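Long-range contact in pyruvate kinase (Pseudomonas aeruginosa, PDB 6QXL), which probably catalyses the last step of glycolysis, transferring the phosphate of phosphoenolpyruvate to ADP to give pyruvate and ATP: residues 63-68 and 186-191. Sequence-based numbering, arbitrary orientation.
Sequences VALLGD and MDLDYV
L65 O receives two backbone N-H groups from segment 186-191: one from Y190 N, where the parallel strand begins, at 3.0 Å, and a weak one from D189 N in the loop before it, bent to 125° at the hydrogen. G67 N gives a straighter bond to Y190 O, 2.8 Å long, and G67 O is met by the CA-H of V191. Before the ladder, a side chain replaces a strand carbonyl: D189 OD2 accepts L65 N at 3.0 Å through its anti lone pair, CG lying beside its backbone N (chi1 -53°). The carboxylate is shared, R53 pairing with OD2 and R409 with OD1. Apolar contacts flank the strands on both sides. On one, L66 CG rests on Y190 CB at 3.9 Å, the side chains crossing near a right angle, while A64 CB meets the ring at its edge, 4.1 Å from CE2; the phenol OH reaches R414 O. On the other, L188 sets CD2 against L65 CB and CD1 3.7 Å from G67 CA, where glycine leaves room for the methyl. Strands 64-68 and 190-193 are adjacent staves of the TIM barrel, and the buried aspartate, probably kept ionised by two arginines, extends their pairing beyond the ladder.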
ATOM      1  N   VAL A  63      38.915  -9.094  -9.503  1.00 49.52           N
ATOM      2  CA  VAL A  63      38.177  -9.537 -10.661  1.00 44.29           C
ATOM      3  C   VAL A  63      37.986 -11.046 -10.591  1.00 40.57           C
ATOM      4  O   VAL A  63      38.944 -11.800 -10.512  1.00 35.89           O
ATOM      5  CB  VAL A  63      38.909  -9.155 -11.949  1.00 50.76           C
ATOM      6  CG1 VAL A  63      38.169  -9.699 -13.177  1.00 59.77           C
ATOM      7  CG2 VAL A  63      39.080  -7.625 -12.023  1.00 51.12           C
ATOM      8  N   ALA A  64      36.735 -11.490 -10.619  1.00 37.21           N
ATOM      9  CA  ALA A  64      36.452 -12.913 -10.654  1.00 41.57           C
ATOM     10  C   ALA A  64      36.662 -13.450 -12.059  1.00 43.87           C
ATOM     11  O   ALA A  64      36.663 -12.692 -13.027  1.00 41.10           O
ATOM     12  CB  ALA A  64      35.024 -13.183 -10.200  1.00 46.78           C
ATOM     13  N   LEU A  65      36.822 -14.770 -12.138  1.00 39.18           N
ATOM     14  CA  LEU A  65      36.905 -15.477 -13.386  1.00 41.76           C
ATOM     15  C   LEU A  65      35.750 -16.435 -13.486  1.00 44.55           C
ATOM     16  O   LEU A  65      35.533 -17.260 -12.606  1.00 46.90           O
ATOM     17  CB  LEU A  65      38.216 -16.254 -13.510  1.00 44.93           C
ATOM     18  CG  LEU A  65      39.520 -15.466 -13.459  1.00 47.00           C
ATOM     19  CD1 LEU A  65      40.690 -16.381 -13.908  1.00 46.49           C
ATOM     20  CD2 LEU A  65      39.494 -14.197 -14.298  1.00 47.71           C
ATOM     21  N   LEU A  66      35.018 -16.318 -14.588  1.00 46.88           N
ATOM     22  CA  LEU A  66      33.872 -17.152 -14.852  1.00 49.93           C
ATOM     23  C   LEU A  66      34.197 -17.979 -16.084  1.00 51.67           C
ATOM     24  O   LEU A  66      34.623 -17.426 -17.104  1.00 49.15           O
ATOM     25  CB  LEU A  66      32.641 -16.273 -15.086  1.00 44.69           C
ATOM     26  CG  LEU A  66      31.339 -17.008 -15.385  1.00 44.85           C
ATOM     27  CD1 LEU A  66      30.178 -16.223 -14.831  1.00 48.92           C
ATOM     28  CD2 LEU A  66      31.131 -17.225 -16.861  1.00 43.97           C
ATOM     29  N   GLY A  67      33.971 -19.289 -15.972  1.00 44.59           N
ATOM     30  CA  GLY A  67      34.187 -20.221 -17.062  1.00 46.32           C
ATOM     31  C   GLY A  67      32.856 -20.714 -17.565  1.00 53.49           C
ATOM     32  O   GLY A  67      32.059 -21.255 -16.795  1.00 61.63           O
ATOM     33  N   ASP A  68      32.620 -20.538 -18.861  1.00 51.46           N
ATOM     34  CA  ASP A  68      31.327 -20.817 -19.460  1.00 48.49           C
ATOM     35  C   ASP A  68      31.405 -22.104 -20.265  1.00 43.81           C
ATOM     36  O   ASP A  68      32.057 -22.140 -21.299  1.00 45.64           O
ATOM     37  CB  ASP A  68      30.890 -19.602 -20.326  1.00 58.30           C
ATOM     38  CG  ASP A  68      29.394 -19.555 -20.592  1.00 69.34           C
ATOM     39  OD1 ASP A  68      28.819 -20.628 -20.893  1.00 71.72           O
ATOM     40  OD2 ASP A  68      28.772 -18.464 -20.485  1.00 78.41           O
ATOM     41  N   MET A 186      42.180 -24.471 -12.973  1.00 52.92           N
ATOM     42  CA  MET A 186      42.508 -23.044 -13.037  1.00 58.98           C
ATOM     43  C   MET A 186      42.034 -22.262 -11.822  1.00 61.48           C
ATOM     44  O   MET A 186      42.279 -21.062 -11.755  1.00 57.03           O
ATOM     45  CB  MET A 186      41.883 -22.422 -14.292  1.00 66.76           C
ATOM     46  CG  MET A 186      42.427 -22.942 -15.613  1.00 63.09           C
ATOM     47  SD  MET A 186      41.416 -22.388 -16.992  1.00 61.99           S
ATOM     48  CE  MET A 186      42.006 -20.706 -17.122  1.00 61.29           C
ATOM     49  N   ASP A 187      41.362 -22.923 -10.868  1.00 68.76           N
ATOM     50  CA  ASP A 187      40.774 -22.257  -9.679  1.00 75.59           C
ATOM     51  C   ASP A 187      39.797 -21.154 -10.057  1.00 71.78           C
ATOM     52  O   ASP A 187      39.850 -20.044  -9.530  1.00 65.52           O
ATOM     53  CB  ASP A 187      41.861 -21.673  -8.745  1.00 76.19           C
ATOM     54  CG  ASP A 187      42.526 -22.718  -7.902  1.00 84.19           C
ATOM     55  OD1 ASP A 187      42.149 -23.939  -7.930  1.00 87.00           O
ATOM     56  OD2 ASP A 187      43.425 -22.272  -7.165  1.00 87.14           O
ATOM     57  N   LEU A 188      38.910 -21.452 -10.997  1.00 71.14           N
ATOM     58  CA  LEU A 188      37.940 -20.464 -11.426  1.00 66.58           C
ATOM     59  C   LEU A 188      36.941 -20.181 -10.308  1.00 57.75           C
ATOM     60  O   LEU A 188      36.578 -21.070  -9.540  1.00 53.65           O
ATOM     61  CB  LEU A 188      37.218 -20.935 -12.688  1.00 70.61           C
ATOM     62  CG  LEU A 188      38.063 -21.106 -13.954  1.00 62.79           C
ATOM     63  CD1 LEU A 188      37.164 -21.376 -15.137  1.00 60.40           C
ATOM     64  CD2 LEU A 188      38.940 -19.887 -14.221  1.00 58.94           C
ATOM     65  N   ASP A 189      36.522 -18.927 -10.225  1.00 51.01           N
ATOM     66  CA  ASP A 189      35.596 -18.486  -9.192  1.00 49.37           C
ATOM     67  C   ASP A 189      34.144 -18.862  -9.506  1.00 49.50           C
ATOM     68  O   ASP A 189      33.374 -19.175  -8.599  1.00 51.00           O
ATOM     69  CB  ASP A 189      35.751 -16.994  -9.012  1.00 48.53           C
ATOM     70  CG  ASP A 189      37.193 -16.607  -8.753  1.00 46.04           C
ATOM     71  OD1 ASP A 189      37.744 -17.016  -7.725  1.00 46.34           O
ATOM     72  OD2 ASP A 189      37.802 -15.960  -9.606  1.00 47.64           O
ATOM     73  N   TYR A 190      33.778 -18.831 -10.790  1.00 52.54           N
ATOM     74  CA  TYR A 190      32.429 -19.189 -11.230  1.00 49.92           C
ATOM     75  C   TYR A 190      32.508 -20.108 -12.432  1.00 46.84           C
ATOM     76  O   TYR A 190      33.380 -19.963 -13.281  1.00 45.60           O
ATOM     77  CB  TYR A 190      31.616 -17.933 -11.608  1.00 49.06           C
ATOM     78  CG  TYR A 190      31.211 -17.081 -10.440  1.00 46.86           C
ATOM     79  CD1 TYR A 190      30.118 -17.418  -9.653  1.00 45.24           C
ATOM     80  CD2 TYR A 190      31.925 -15.940 -10.115  1.00 47.07           C
ATOM     81  CE1 TYR A 190      29.752 -16.630  -8.579  1.00 43.69           C
ATOM     82  CE2 TYR A 190      31.559 -15.148  -9.041  1.00 40.65           C
ATOM     83  CZ  TYR A 190      30.468 -15.488  -8.302  1.00 40.73           C
ATOM     84  OH  TYR A 190      30.139 -14.713  -7.231  1.00 39.87           O
ATOM     85  N   VAL A 191      31.569 -21.038 -12.501  1.00 44.49           N
ATOM     86  CA  VAL A 191      31.390 -21.900 -13.660  1.00 44.53           C
ATOM     87  C   VAL A 191      29.928 -21.825 -14.075  1.00 41.65           C
ATOM     88  O   VAL A 191      29.037 -22.000 -13.252  1.00 42.68           O
ATOM     89  CB  VAL A 191      31.760 -23.347 -13.337  1.00 41.78           C
ATOM     90  CG1 VAL A 191      31.365 -24.291 -14.462  1.00 42.71           C
ATOM     91  CG2 VAL A 191      33.253 -23.437 -13.098  1.00 46.00           C
TER